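Local coordinates for probable signal peptide protein (Ralstonia solanacearum, PDB 2QGU) that binds a phospholipid, here a phosphatidylethanolamine, and probably carries phospholipids across the periplasm between the two membranes, at residues 31-36 and 123-127; 103-108 and 201-206; 119-124 and 137-143; 149-153 and 166-172. The protein carries 13 engineered substitutions. All coordinates share one frame; numbering follows the deposited sequence.

In the fold
Three of the four contacts lie in or against the sheet that lines the phospholipid pocket. Interactions 1 and 3 have centres about 10 Å apart and share Tyr123 and Lys124; interaction 3 lies about 11 Å from interaction 4, where strands 134-143 and 146-157 run side by side and Ser139 meets the backbone of Leu150. Val35 of interaction 1 rests on Tyr152 of interaction 4. Interaction 3 holds the lipid's polar head through Asn143, whereas interaction 4 offers its acyl chains a largely apolar wall. Interaction 2 stands apart, its centre about 20 Å from that of interaction 4 and about 29 Å from that of interaction 1, yet Leu105 in its first helix also touches the lipid.

Interaction 1: residues 31-36 and 123-127; sequences AQATVK and YKPFR. Engineered in segment 31-36: Ala33 (natural residue Thr).
Gln32 and Tyr123 carry a helix-to-loop contact in which the start of helix 31-47 is clasped by the chain leaving edge strand 120-123. The glutamine amide does the polar work. Its NE2 gives a proton to Lys124 O at 3.0 Å, arriving nearly along the C=O axis with the N-H pointing well at the acceptor (157°). With CG anti to the backbone N (chi1 -170°) and a bend at the next bond, the amide is carried off the helix and into the curve of the loop. Its other end, OE1, lies 3.3 Å from Phe126 CB and near the plane of the Phe126 ring, at the edge; amide and ring stand almost perpendicular. A water 2.7 Å from OE1 can also give a proton to Pro125 O, although the acceptors around it outnumber its protons.

In this NTF2-like fold the helix packs against a curved antiparallel sheet, and Val35 reaches inward to Val163 and Tyr152 while its CG1 lies 3.9 Å from Tyr123 CE1. The tyrosine ring thus lies against the helix. On its other flank CE2 approaches Lys36 CG at 3.7 Å, the aliphatic stem of a lysine whose ammonium group pairs with Asp40. The phenol hydroxyl donates to a water 2.6 Å from OH, lying in the plane of the ring, and that water in turn donates a hydrogen bond to Lys36 O. At the very start of the helix, Ala31 CB meets Phe126 CE1 at 4.2 Å.

Interaction 2: residues 103-108 and 201-206; sequences SLLIRT and RNAQLA. Engineered in segment 103-108: Ser103 (natural residue Thr), Ile106 (natural residue Val).
Ser103 and Asn202 meet at the only direct hydrogen bond between these two helical segments: Ser103 OG donates to Asn202 OD1 at 2.8 Å, coming from above the carbonyl plane instead of along a lone pair. Ser103 is an engineered residue, threonine in the natural sequence. Next to this bond, Arg107 crosses the asparagine at about a right angle, its CD 3.5 Å from Asn202 OD1. Leu205 brings CD1 to 3.9 Å from Arg107 CB and also reaches Thr108 OG1; its very close approach to Leu104 CD1 is doubtful, since Leu104 has two conformers.

The segments belong to helices 91-114 and 191-206, which run in nearly the same direction, crossing at 22° with their axes 9.6 Å apart, so the C-terminal helix lies along the longer one in an α-helical part of the fold. Farther out, further bonds position the polar groups. Arg107 NE donates to Ser103 OG at 3.0 Å within the guanidinium plane, making the serine oxygen a relay from arginine to asparagine. Asn202 ND2 binds Gly100 O, one turn earlier on the partner helix, which fixes which way the amide is turned. Thr108 OG1 is turned back on its own helix and donates to Leu104 O at 2.7 Å, reaching it from the face opposite Thr108 N. Arg107 NH1 donates to a water that is weakly bonded to Leu205 O.

Interaction 3: residues 119-124 and 137-143; sequences QTVAYK and VRSTVNN. Engineered in segment 119-124: Ala122 (natural residue Ser). With PEF (di-palmitoyl-3-sn-phosphatidylethanolamine), chain B.
Gln119 and Asn143 join their side-chain amides at the lipid end of a β-hairpin: Gln119 NE2 donates to Asn143 OD1 at 2.9 Å, and the two amides lie nearly coplanar. Asn143 ND2 then gives a proton to the phosphate oxygen O1P of the phosphatidylethanolamine, also at 2.9 Å and almost straight (163°), and binds Glu146 OE1 as well. Gln119 NE2 makes a second, weak bond to the ester carbonyl oxygen O5 at 3.3 Å, while its OE1 is satisfied by Arg117 N.

Behind this pair the backbones of strands 120-123 and 134-143 are stitched antiparallel. Engineered Ala122 (serine in nature) and Thr140 form a hydrogen-bonded pair with N-H to O bonds both ways, flanked by Asn142 N to Thr120 O and by Lys124 N to Arg138 O. Between them Tyr123 faces Ser139 as a non-hydrogen-bonded pair, with Tyr123 CE1 3.5 Å from Ser139 CB. Ser139 OG binds Leu150 O on the next strand and accepts a proton from a water that gives its other to Tyr123 OH.

At the far end Lys124 NZ lies over one face of the Arg138 guanidinium, 3.4 Å from NH2. Two waters accept from NZ, one linking it to Ser139 O and the other to Thr140 OG1, and Arg138 NE is paired with Asp151, whose charge probably eases the closeness of the two cations. The lipid phosphate is thus met here by the neutral amide of Asn143, whose OD1 accepts from Gln119 NE2 while ND2 reaches the phosphate, so that part of its recognition rests on oriented hydrogen bonds.

Interaction 4: residues 149-153 and 166-172; sequences ALDYR and INISGLW. With PEF (di-palmitoyl-3-sn-phosphatidylethanolamine), chain B.
Asn167 N donates to Asp151 O at 2.8 Å, the short, sound bond of this strand pair; Ile166 CA adds a weaker C-H contact to the same oxygen at 3.3 Å, and Trp172 CZ3 is a van der Waals neighbour. The reciprocal bond from Asp151 N to Asn167 O is weak, so the antiparallel pairing of strands 146-157 and 160-168 is slackening here, just before the second strand ends in a type I' turn from Ile168 to Leu171. Waters take over: one links Ala149 O to Ser169 N, and another sits among Ala149 O, Asn167 OD1 and Gly170 N.

Asp151 and Asn167 occupy the face that carries Trp172. The indole is sandwiched, with Asn167 ND2 3.2 Å above one face toward the rim and the stem of Arg153 over the other. Arg153 CG makes a CH-pi contact 3.8 Å from the centroid of the six-membered ring of Trp172, while its guanidinium, tilted 30° from the ring plane, makes an off-centre cation-pi interaction with the five-membered ring; Arg153 has two conformers, so this detail applies to one of them. The Asp151 carboxylate turns elsewhere, pairing with Arg138.

The other face is largely apolar and looks into the lipid pocket. Leu150 CD2 packs on Ile168 CG1 at 3.8 Å, and Tyr152 CE1 on Ile166 CD1 at 3.6 Å. Beyond them Ile168 CG2 meets lipid C11, Leu150 CD1 meets C34 and the phenol oxygen of Tyr152, OH, lies 3.7 Å from C38. Alternation along the strands therefore divides the chemistry: charges, amides and indole on one side, and on the other a mostly hydrocarbon surface that can hold acyl chains without directional bonds.

Interaction 1: residues 31-36 and 123-127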
# COMPACT_ATOMS: atom_id res chain seq x y z
N ALA A 31 -12.34 -3.92 11.89
CA ALA A 31 -11.51 -3.23 10.90
C ALA A 31 -10.45 -2.34 11.55
O ALA A 31 -9.27 -2.41 11.17
CB ALA A 31 -12.37 -2.42 9.94
N GLN A 32 -10.86 -1.53 12.52
CA GLN A 32 -9.94 -0.59 13.14
C GLN A 32 -8.88 -1.31 13.97
O GLN A 32 -7.71 -0.91 13.97
CB GLN A 32 -10.70 0.46 13.97
CG GLN A 32 -9.84 1.63 14.46
CD GLN A 32 -10.51 3.00 14.29
OE1 GLN A 32 -11.07 3.31 13.24
NE2 GLN A 32 -10.46 3.82 15.34
N ALA A 33 -9.27 -2.39 14.64
CA ALA A 33 -8.33 -3.19 15.44
C ALA A 33 -7.27 -3.82 14.55
O ALA A 33 -6.08 -3.84 14.90
CB ALA A 33 -9.07 -4.26 16.24
N THR A 34 -7.69 -4.33 13.40
CA THR A 34 -6.80 -4.94 12.42
C THR A 34 -5.76 -3.94 11.92
O THR A 34 -4.55 -4.23 11.89
CB THR A 34 -7.58 -5.53 11.24
OG1 THR A 34 -8.47 -6.54 11.73
CG2 THR A 34 -6.65 -6.15 10.21
N VAL A 35 -6.22 -2.75 11.54
CA VAL A 35 -5.32 -1.70 11.08
C VAL A 35 -4.35 -1.30 12.19
O VAL A 35 -3.13 -1.26 11.97
CB VAL A 35 -6.09 -0.46 10.56
CG1 VAL A 35 -5.13 0.68 10.27
CG2 VAL A 35 -6.88 -0.82 9.31
N LYS A 36 -4.88 -1.03 13.39
CA LYS A 36 -4.04 -0.59 14.51
C LYS A 36 -2.94 -1.60 14.82
O LYS A 36 -1.78 -1.23 15.00
CB LYS A 36 -4.88 -0.31 15.76
CG LYS A 36 -4.05 0.24 16.92
CD LYS A 36 -4.87 0.42 18.19
CE LYS A 36 -3.97 0.63 19.40
NZ LYS A 36 -3.01 -0.51 19.62
N TYR A 123 -5.87 7.11 16.44
CA TYR A 123 -6.99 6.79 15.56
C TYR A 123 -8.17 7.70 15.81
O TYR A 123 -8.51 8.02 16.96
CB TYR A 123 -7.35 5.29 15.66
CG TYR A 123 -6.25 4.48 15.03
CD1 TYR A 123 -6.29 4.15 13.68
CD2 TYR A 123 -5.11 4.15 15.76
CE1 TYR A 123 -5.25 3.46 13.07
CE2 TYR A 123 -4.06 3.47 15.16
CZ TYR A 123 -4.13 3.13 13.82
OH TYR A 123 -3.07 2.46 13.24
N LYS A 124 -8.77 8.15 14.72
CA LYS A 124 -10.00 8.92 14.78
C LYS A 124 -11.17 7.95 15.00
O LYS A 124 -11.01 6.73 14.84
CB LYS A 124 -10.17 9.74 13.49
CG LYS A 124 -9.09 10.82 13.32
CD LYS A 124 -9.22 11.51 11.98
CE LYS A 124 -8.16 12.59 11.85
NZ LYS A 124 -8.26 13.28 10.54
N PRO A 125 -12.35 8.47 15.39
CA PRO A 125 -13.47 7.57 15.61
C PRO A 125 -13.76 6.70 14.39
O PRO A 125 -13.69 7.18 13.25
CB PRO A 125 -14.65 8.52 15.86
CG PRO A 125 -14.00 9.76 16.40
CD PRO A 125 -12.72 9.88 15.66
N PHE A 126 -14.08 5.44 14.64
CA PHE A 126 -14.56 4.56 13.58
C PHE A 126 -16.04 4.84 13.38
O PHE A 126 -16.84 4.73 14.32
CB PHE A 126 -14.34 3.10 13.93
CG PHE A 126 -14.76 2.16 12.84
CD1 PHE A 126 -14.03 2.08 11.66
CD2 PHE A 126 -15.91 1.38 12.98
CE1 PHE A 126 -14.42 1.22 10.64
CE2 PHE A 126 -16.30 0.52 11.96
CZ PHE A 126 -15.56 0.44 10.79
N ARG A 127 -16.40 5.21 12.16
CA ARG A 127 -17.73 5.78 11.89
C ARG A 127 -18.69 4.87 11.15
O ARG A 127 -19.88 5.16 11.09
CB ARG A 127 -17.61 7.12 11.15
CG ARG A 127 -16.78 8.14 11.88
CD ARG A 127 -17.00 9.54 11.35
NE ARG A 127 -16.12 10.49 12.01
CZ ARG A 127 -16.37 11.06 13.18
NH1 ARG A 127 -17.50 10.80 13.83
NH2 ARG A 127 -15.49 11.92 13.70
O HOH W 1 -11.64 5.51 11.80
O HOH W 2 -1.32 1.60 15.02

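Interaction 2: residues 103-108 and 201-206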
# COMPACT_ATOMS: atom_id res chain seq x y z
N SER A 103 6.41 -3.62 -5.93
CA SER A 103 7.80 -3.17 -5.87
C SER A 103 7.92 -1.65 -5.99
O SER A 103 8.69 -1.03 -5.26
CB SER A 103 8.62 -3.87 -6.96
OG SER A 103 9.91 -3.29 -7.07
N LEU A 104 7.14 -1.07 -6.91
CA LEU A 104 7.12 0.38 -7.14
C LEU A 104 6.76 1.14 -5.86
O LEU A 104 7.42 2.12 -5.51
CB LEU A 104 6.15 0.71 -8.28
CG LEU A 104 5.76 2.15 -8.62
CD1 LEU A 104 6.94 2.94 -9.14
CD2 LEU A 104 4.64 2.16 -9.65
N LEU A 105 5.72 0.69 -5.18
CA LEU A 105 5.28 1.31 -3.93
C LEU A 105 6.27 1.13 -2.79
O LEU A 105 6.55 2.08 -2.06
CB LEU A 105 3.89 0.80 -3.51
CG LEU A 105 2.74 1.16 -4.45
CD1 LEU A 105 1.45 0.60 -3.86
CD2 LEU A 105 2.63 2.68 -4.64
N ILE A 106 6.82 -0.08 -2.63
CA ILE A 106 7.78 -0.32 -1.56
C ILE A 106 9.01 0.58 -1.77
O ILE A 106 9.46 1.24 -0.84
CB ILE A 106 8.19 -1.81 -1.45
CG1 ILE A 106 6.98 -2.69 -1.12
CG2 ILE A 106 9.29 -1.99 -0.40
CD1 ILE A 106 7.28 -4.19 -1.12
N ARG A 107 9.53 0.62 -3.00
CA ARG A 107 10.68 1.46 -3.31
C ARG A 107 10.40 2.95 -3.11
O ARG A 107 11.28 3.70 -2.69
CB ARG A 107 11.18 1.19 -4.73
CG ARG A 107 11.75 -0.21 -4.91
CD ARG A 107 12.04 -0.52 -6.38
NE ARG A 107 12.53 -1.89 -6.51
CZ ARG A 107 13.79 -2.26 -6.36
NH1 ARG A 107 14.72 -1.36 -6.07
NH2 ARG A 107 14.13 -3.54 -6.48
N THR A 108 9.18 3.37 -3.41
CA THR A 108 8.75 4.76 -3.23
C THR A 108 8.75 5.16 -1.75
O THR A 108 9.19 6.27 -1.40
CB THR A 108 7.36 5.00 -3.86
OG1 THR A 108 7.44 4.77 -5.28
CG2 THR A 108 6.87 6.43 -3.63
N ARG A 201 9.77 2.29 -14.34
CA ARG A 201 9.67 2.97 -13.05
C ARG A 201 10.53 2.29 -11.99
O ARG A 201 11.21 2.95 -11.21
CB ARG A 201 8.21 3.05 -12.58
CG ARG A 201 7.35 4.01 -13.40
CD ARG A 201 7.77 5.47 -13.21
NE ARG A 201 7.15 6.33 -14.22
CZ ARG A 201 7.39 7.63 -14.38
NH1 ARG A 201 6.77 8.30 -15.34
NH2 ARG A 201 8.24 8.27 -13.58
N ASN A 202 10.49 0.96 -11.97
CA ASN A 202 11.30 0.20 -11.03
C ASN A 202 12.79 0.35 -11.29
O ASN A 202 13.57 0.42 -10.36
CB ASN A 202 10.85 -1.26 -10.98
CG ASN A 202 9.63 -1.45 -10.12
OD1 ASN A 202 9.65 -1.15 -8.92
ND2 ASN A 202 8.54 -1.93 -10.71
N ALA A 203 13.16 0.42 -12.57
CA ALA A 203 14.56 0.68 -12.92
C ALA A 203 15.01 2.07 -12.45
O ALA A 203 16.10 2.22 -11.91
CB ALA A 203 14.77 0.52 -14.42
N GLN A 204 14.15 3.07 -12.64
CA GLN A 204 14.45 4.44 -12.21
C GLN A 204 14.58 4.56 -10.69
O GLN A 204 15.48 5.24 -10.19
CB GLN A 204 13.38 5.41 -12.73
CG GLN A 204 13.61 6.89 -12.38
CD GLN A 204 14.85 7.47 -13.03
OE1 GLN A 204 14.98 7.47 -14.26
NE2 GLN A 204 15.77 7.99 -12.21
N LEU A 205 13.69 3.89 -9.96
CA LEU A 205 13.75 3.89 -8.49
C LEU A 205 14.96 3.14 -7.95
O LEU A 205 15.51 3.50 -6.90
CB LEU A 205 12.47 3.29 -7.90
CG LEU A 205 11.19 4.14 -7.96
CD1 LEU A 205 9.97 3.26 -7.81
CD2 LEU A 205 11.20 5.22 -6.88
N ALA A 206 15.38 2.09 -8.66
CA ALA A 206 16.55 1.32 -8.26
C ALA A 206 17.83 2.16 -8.34
O ALA A 206 18.74 1.98 -7.52
CB ALA A 206 16.68 0.06 -9.10
O HOH W 3 14.71 1.35 -5.03

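Interaction 3: residues 119-124 and 137-143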
# COMPACT_ATOMS: atom_id res chain seq x y z
N GLN A 119 7.76 7.93 15.89
CA GLN A 119 6.37 8.12 15.46
C GLN A 119 5.39 7.30 16.26
O GLN A 119 5.63 6.12 16.53
CB GLN A 119 6.19 7.78 13.98
CG GLN A 119 6.69 8.85 13.03
CD GLN A 119 8.17 8.73 12.72
OE1 GLN A 119 8.89 7.93 13.34
NE2 GLN A 119 8.63 9.52 11.77
N THR A 120 4.29 7.94 16.64
CA THR A 120 3.16 7.29 17.26
C THR A 120 1.92 7.61 16.42
O THR A 120 1.94 8.54 15.62
CB THR A 120 2.94 7.78 18.71
OG1 THR A 120 2.76 9.20 18.71
CG2 THR A 120 4.13 7.40 19.61
N VAL A 121 0.86 6.84 16.61
CA VAL A 121 -0.35 7.01 15.81
C VAL A 121 -1.61 7.04 16.68
O VAL A 121 -1.76 6.23 17.60
CB VAL A 121 -0.45 5.93 14.69
CG1 VAL A 121 -0.33 4.53 15.26
CG2 VAL A 121 -1.72 6.09 13.87
N ALA A 122 -2.48 8.00 16.38
CA ALA A 122 -3.76 8.13 17.05
C ALA A 122 -4.84 7.85 16.02
O ALA A 122 -4.74 8.28 14.86
CB ALA A 122 -3.92 9.52 17.61
N TYR A 123 -5.87 7.11 16.44
CA TYR A 123 -6.99 6.79 15.56
C TYR A 123 -8.17 7.70 15.81
O TYR A 123 -8.51 8.02 16.96
CB TYR A 123 -7.35 5.29 15.66
CG TYR A 123 -6.25 4.48 15.03
CD1 TYR A 123 -6.29 4.15 13.68
CD2 TYR A 123 -5.11 4.15 15.76
CE1 TYR A 123 -5.25 3.46 13.07
CE2 TYR A 123 -4.06 3.47 15.16
CZ TYR A 123 -4.13 3.13 13.82
OH TYR A 123 -3.07 2.46 13.24
N LYS A 124 -8.77 8.15 14.72
CA LYS A 124 -10.00 8.92 14.78
C LYS A 124 -11.17 7.95 15.00
O LYS A 124 -11.01 6.73 14.84
CB LYS A 124 -10.17 9.74 13.49
CG LYS A 124 -9.09 10.82 13.32
CD LYS A 124 -9.22 11.51 11.98
CE LYS A 124 -8.16 12.59 11.85
NZ LYS A 124 -8.26 13.28 10.54
N VAL A 137 -10.84 3.45 7.88
CA VAL A 137 -10.22 3.70 9.19
C VAL A 137 -9.32 4.92 9.03
O VAL A 137 -8.47 4.96 8.14
CB VAL A 137 -9.40 2.48 9.66
CG1 VAL A 137 -8.59 2.80 10.92
CG2 VAL A 137 -10.32 1.27 9.89
N ARG A 138 -9.52 5.92 9.89
CA ARG A 138 -8.78 7.17 9.78
C ARG A 138 -7.82 7.35 10.95
O ARG A 138 -8.14 7.01 12.09
CB ARG A 138 -9.74 8.36 9.69
CG ARG A 138 -10.77 8.26 8.56
CD ARG A 138 -11.48 9.59 8.34
NE ARG A 138 -10.55 10.59 7.83
CZ ARG A 138 -10.64 11.90 8.06
NH1 ARG A 138 -11.62 12.40 8.81
NH2 ARG A 138 -9.72 12.71 7.55
N SER A 139 -6.63 7.87 10.66
CA SER A 139 -5.60 8.00 11.68
C SER A 139 -4.70 9.20 11.43
O SER A 139 -4.68 9.77 10.33
CB SER A 139 -4.76 6.72 11.76
OG SER A 139 -3.75 6.69 10.76
N THR A 140 -3.95 9.58 12.47
CA THR A 140 -2.97 10.65 12.40
C THR A 140 -1.67 10.16 13.02
O THR A 140 -1.64 9.77 14.19
CB THR A 140 -3.43 11.91 13.18
OG1 THR A 140 -4.76 12.28 12.79
CG2 THR A 140 -2.48 13.07 12.92
N VAL A 141 -0.60 10.18 12.23
CA VAL A 141 0.73 9.85 12.71
C VAL A 141 1.37 11.14 13.23
O VAL A 141 1.31 12.17 12.56
CB VAL A 141 1.61 9.27 11.57
CG1 VAL A 141 3.02 8.96 12.07
CG2 VAL A 141 0.97 8.01 11.00
N ASN A 142 1.95 11.08 14.43
CA ASN A 142 2.79 12.18 14.90
C ASN A 142 4.18 12.03 14.31
O ASN A 142 4.96 11.18 14.73
CB ASN A 142 2.86 12.24 16.42
CG ASN A 142 3.80 13.32 16.91
OD1 ASN A 142 4.00 14.33 16.22
ND2 ASN A 142 4.39 13.13 18.08
N ASN A 143 4.48 12.86 13.31
CA ASN A 143 5.77 12.84 12.64
C ASN A 143 6.65 13.98 13.12
O ASN A 143 6.69 15.04 12.50
CB ASN A 143 5.58 12.93 11.11
CG ASN A 143 6.90 12.89 10.35
OD1 ASN A 143 7.80 12.13 10.70
ND2 ASN A 143 7.01 13.72 9.32
C2 PEF B . 6.92 10.93 5.88
C1 PEF B . 7.53 12.34 5.81
N PEF B . 12.30 15.25 3.82
C3 PEF B . 6.93 10.46 7.32
C4 PEF B . 10.19 14.02 3.80
C5 PEF B . 11.01 15.12 3.14
C10 PEF B . 5.46 10.41 4.14
C11 PEF B . 4.06 10.10 3.62
C12 PEF B . 3.46 8.94 4.41
C13 PEF B . 4.18 7.65 4.03
C14 PEF B . 3.45 6.43 4.56
C15 PEF B . 4.17 5.16 4.09
C16 PEF B . 3.29 3.93 4.33
C17 PEF B . 3.86 2.71 3.60
C18 PEF B . 3.32 2.63 2.17
C19 PEF B . 2.96 1.19 1.81
C20 PEF B . 4.18 0.44 1.29
C21 PEF B . 3.83 -1.02 1.00
C22 PEF B . 3.06 -1.14 -0.32
C23 PEF B . 2.92 -2.61 -0.74
C24 PEF B . 1.59 -3.19 -0.29
C25 PEF B . 1.65 -4.71 -0.20
C30 PEF B . 6.13 8.76 8.69
C31 PEF B . 5.60 7.53 9.09
C32 PEF B . 5.52 6.54 8.12
C33 PEF B . 5.19 5.17 8.76
C34 PEF B . 3.72 4.76 8.57
C35 PEF B . 3.54 3.23 8.52
C36 PEF B . 2.30 2.88 7.97
C37 PEF B . 2.17 1.51 7.74
C38 PEF B . 0.91 1.22 7.20
C39 PEF B . 0.76 -0.25 6.77
C40 PEF B . -0.51 -0.48 5.93
C41 PEF B . -0.25 -0.24 4.43
C42 PEF B . -1.29 -0.95 3.56
C43 PEF B . -1.33 -0.36 2.14
C44 PEF B . -2.28 -1.15 1.23
C45 PEF B . -2.32 -0.56 -0.18
O4 PEF B . 6.45 10.17 3.43
O5 PEF B . 6.19 9.63 9.56
O2 PEF B . 5.57 10.96 5.38
O3 PEF B . 6.58 9.05 7.43
O1P PEF B . 9.25 14.25 7.52
O2P PEF B . 11.23 13.09 6.40
O3P PEF B . 8.94 12.25 5.99
O4P PEF B . 9.68 14.48 5.06
P PEF B . 9.83 13.54 6.36
O HOH W 4 5.26 10.29 18.47
O HOH W 5 -2.09 4.43 10.90
O HOH W 6 -6.90 11.20 9.01
O HOH W 7 -5.10 13.36 10.37

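Interaction 4: residues 149-153 and 166-172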
# COMPACT_ATOMS: atom_id res chain seq x y z
N ALA A 149 -1.81 12.58 8.14
CA ALA A 149 -3.03 11.80 8.01
C ALA A 149 -2.78 10.53 7.20
O ALA A 149 -2.24 10.57 6.09
CB ALA A 149 -4.10 12.63 7.33
N LEU A 150 -3.17 9.39 7.77
CA LEU A 150 -3.18 8.14 7.02
C LEU A 150 -4.53 7.49 7.20
O LEU A 150 -4.91 7.16 8.32
CB LEU A 150 -2.06 7.18 7.47
CG LEU A 150 -0.60 7.57 7.21
CD1 LEU A 150 0.33 6.48 7.74
CD2 LEU A 150 -0.33 7.85 5.73
N ASP A 151 -5.26 7.33 6.10
CA ASP A 151 -6.54 6.62 6.15
C ASP A 151 -6.42 5.33 5.35
O ASP A 151 -5.57 5.22 4.47
CB ASP A 151 -7.69 7.46 5.59
CG ASP A 151 -7.92 8.75 6.36
OD1 ASP A 151 -7.34 8.95 7.45
OD2 ASP A 151 -8.72 9.56 5.86
N TYR A 152 -7.29 4.37 5.66
CA TYR A 152 -7.22 3.04 5.06
C TYR A 152 -8.59 2.58 4.63
O TYR A 152 -9.56 2.79 5.36
CB TYR A 152 -6.68 2.03 6.08
CG TYR A 152 -5.37 2.44 6.69
CD1 TYR A 152 -4.17 2.02 6.13
CD2 TYR A 152 -5.33 3.26 7.82
CE1 TYR A 152 -2.96 2.40 6.67
CE2 TYR A 152 -4.11 3.65 8.38
CZ TYR A 152 -2.93 3.21 7.79
OH TYR A 152 -1.70 3.57 8.31
N ARG A 153 -8.67 1.97 3.46
CA ARG A 153 -9.87 1.24 3.08
C ARG A 153 -9.68 -0.21 3.48
O ARG A 153 -8.63 -0.81 3.23
CB ARG A 153 -10.18 1.35 1.58
CG ARG A 153 -10.62 2.74 1.15
CD ARG A 153 -11.47 2.70 -0.11
NE ARG A 153 -11.91 4.04 -0.48
CZ ARG A 153 -13.01 4.64 -0.02
NH1 ARG A 153 -13.81 4.01 0.84
NH2 ARG A 153 -13.31 5.87 -0.42
N ILE A 166 -4.73 2.95 0.78
CA ILE A 166 -4.20 3.88 1.77
C ILE A 166 -4.28 5.29 1.21
O ILE A 166 -4.10 5.50 0.00
CB ILE A 166 -2.75 3.51 2.21
CG1 ILE A 166 -2.31 4.34 3.43
CG2 ILE A 166 -1.76 3.62 1.04
CD1 ILE A 166 -1.00 3.86 4.07
N ASN A 167 -4.60 6.24 2.08
CA ASN A 167 -4.73 7.63 1.71
C ASN A 167 -3.58 8.41 2.32
O ASN A 167 -3.45 8.45 3.54
CB ASN A 167 -6.09 8.17 2.18
CG ASN A 167 -6.36 9.58 1.71
OD1 ASN A 167 -5.68 10.52 2.12
ND2 ASN A 167 -7.36 9.73 0.85
N ILE A 168 -2.76 9.00 1.46
CA ILE A 168 -1.54 9.72 1.86
C ILE A 168 -1.62 11.11 1.24
O ILE A 168 -1.91 11.24 0.05
CB ILE A 168 -0.27 9.01 1.34
CG1 ILE A 168 -0.16 7.60 1.93
CG2 ILE A 168 0.99 9.83 1.64
CD1 ILE A 168 0.93 6.74 1.28
N SER A 169 -1.37 12.14 2.05
CA SER A 169 -1.47 13.53 1.60
C SER A 169 -2.83 13.81 0.94
O SER A 169 -2.92 14.54 -0.05
CB SER A 169 -0.31 13.88 0.66
OG SER A 169 0.95 13.71 1.30
N GLY A 170 -3.88 13.22 1.50
CA GLY A 170 -5.25 13.44 1.04
C GLY A 170 -5.69 12.62 -0.17
O GLY A 170 -6.85 12.68 -0.56
N LEU A 171 -4.77 11.83 -0.73
CA LEU A 171 -5.05 11.09 -1.97
C LEU A 171 -5.05 9.58 -1.76
O LEU A 171 -4.16 9.05 -1.13
CB LEU A 171 -4.01 11.44 -3.05
CG LEU A 171 -3.83 12.90 -3.43
CD1 LEU A 171 -2.64 13.04 -4.38
CD2 LEU A 171 -5.09 13.46 -4.06
N TRP A 172 -6.05 8.90 -2.32
CA TRP A 172 -6.10 7.44 -2.28
C TRP A 172 -5.17 6.88 -3.33
O TRP A 172 -5.31 7.19 -4.51
CB TRP A 172 -7.52 6.93 -2.52
CG TRP A 172 -8.41 7.16 -1.36
CD1 TRP A 172 -9.41 8.09 -1.26
CD2 TRP A 172 -8.38 6.47 -0.11
NE1 TRP A 172 -10.01 8.01 -0.02
CE2 TRP A 172 -9.39 7.03 0.71
CE3 TRP A 172 -7.59 5.43 0.41
CZ2 TRP A 172 -9.64 6.58 2.01
CZ3 TRP A 172 -7.84 4.99 1.71
CH2 TRP A 172 -8.85 5.57 2.49
C2 PEF B . 6.92 10.93 5.88
C1 PEF B . 7.53 12.34 5.81
N PEF B . 12.30 15.25 3.82
C3 PEF B . 6.93 10.46 7.32
C4 PEF B . 10.19 14.02 3.80
C5 PEF B . 11.01 15.12 3.14
C10 PEF B . 5.46 10.41 4.14
C11 PEF B . 4.06 10.10 3.62
C12 PEF B . 3.46 8.94 4.41
C13 PEF B . 4.18 7.65 4.03
C14 PEF B . 3.45 6.43 4.56
C15 PEF B . 4.17 5.16 4.09
C16 PEF B . 3.29 3.93 4.33
C17 PEF B . 3.86 2.71 3.60
C18 PEF B . 3.32 2.63 2.17
C19 PEF B . 2.96 1.19 1.81
C20 PEF B . 4.18 0.44 1.29
C21 PEF B . 3.83 -1.02 1.00
C22 PEF B . 3.06 -1.14 -0.32
C23 PEF B . 2.92 -2.61 -0.74
C24 PEF B . 1.59 -3.19 -0.29
C25 PEF B . 1.65 -4.71 -0.20
C30 PEF B . 6.13 8.76 8.69
C31 PEF B . 5.60 7.53 9.09
C32 PEF B . 5.52 6.54 8.12
C33 PEF B . 5.19 5.17 8.76
C34 PEF B . 3.72 4.76 8.57
C35 PEF B . 3.54 3.23 8.52
C36 PEF B . 2.30 2.88 7.97
C37 PEF B . 2.17 1.51 7.74
C38 PEF B . 0.91 1.22 7.20
C39 PEF B . 0.76 -0.25 6.77
C40 PEF B . -0.51 -0.48 5.93
C41 PEF B . -0.25 -0.24 4.43
C42 PEF B . -1.29 -0.95 3.56
C43 PEF B . -1.33 -0.36 2.14
C44 PEF B . -2.28 -1.15 1.23
C45 PEF B . -2.32 -0.56 -0.18
O4 PEF B . 6.45 10.17 3.43
O5 PEF B . 6.19 9.63 9.56
O2 PEF B . 5.57 10.96 5.38
O3 PEF B . 6.58 9.05 7.43
O1P PEF B . 9.25 14.25 7.52
O2P PEF B . 11.23 13.09 6.40
O3P PEF B . 8.94 12.25 5.99
O4P PEF B . 9.68 14.48 5.06
P PEF B . 9.83 13.54 6.36
O HOH W 8 -0.65 12.38 4.80
O HOH W 9 -4.08 11.48 4.01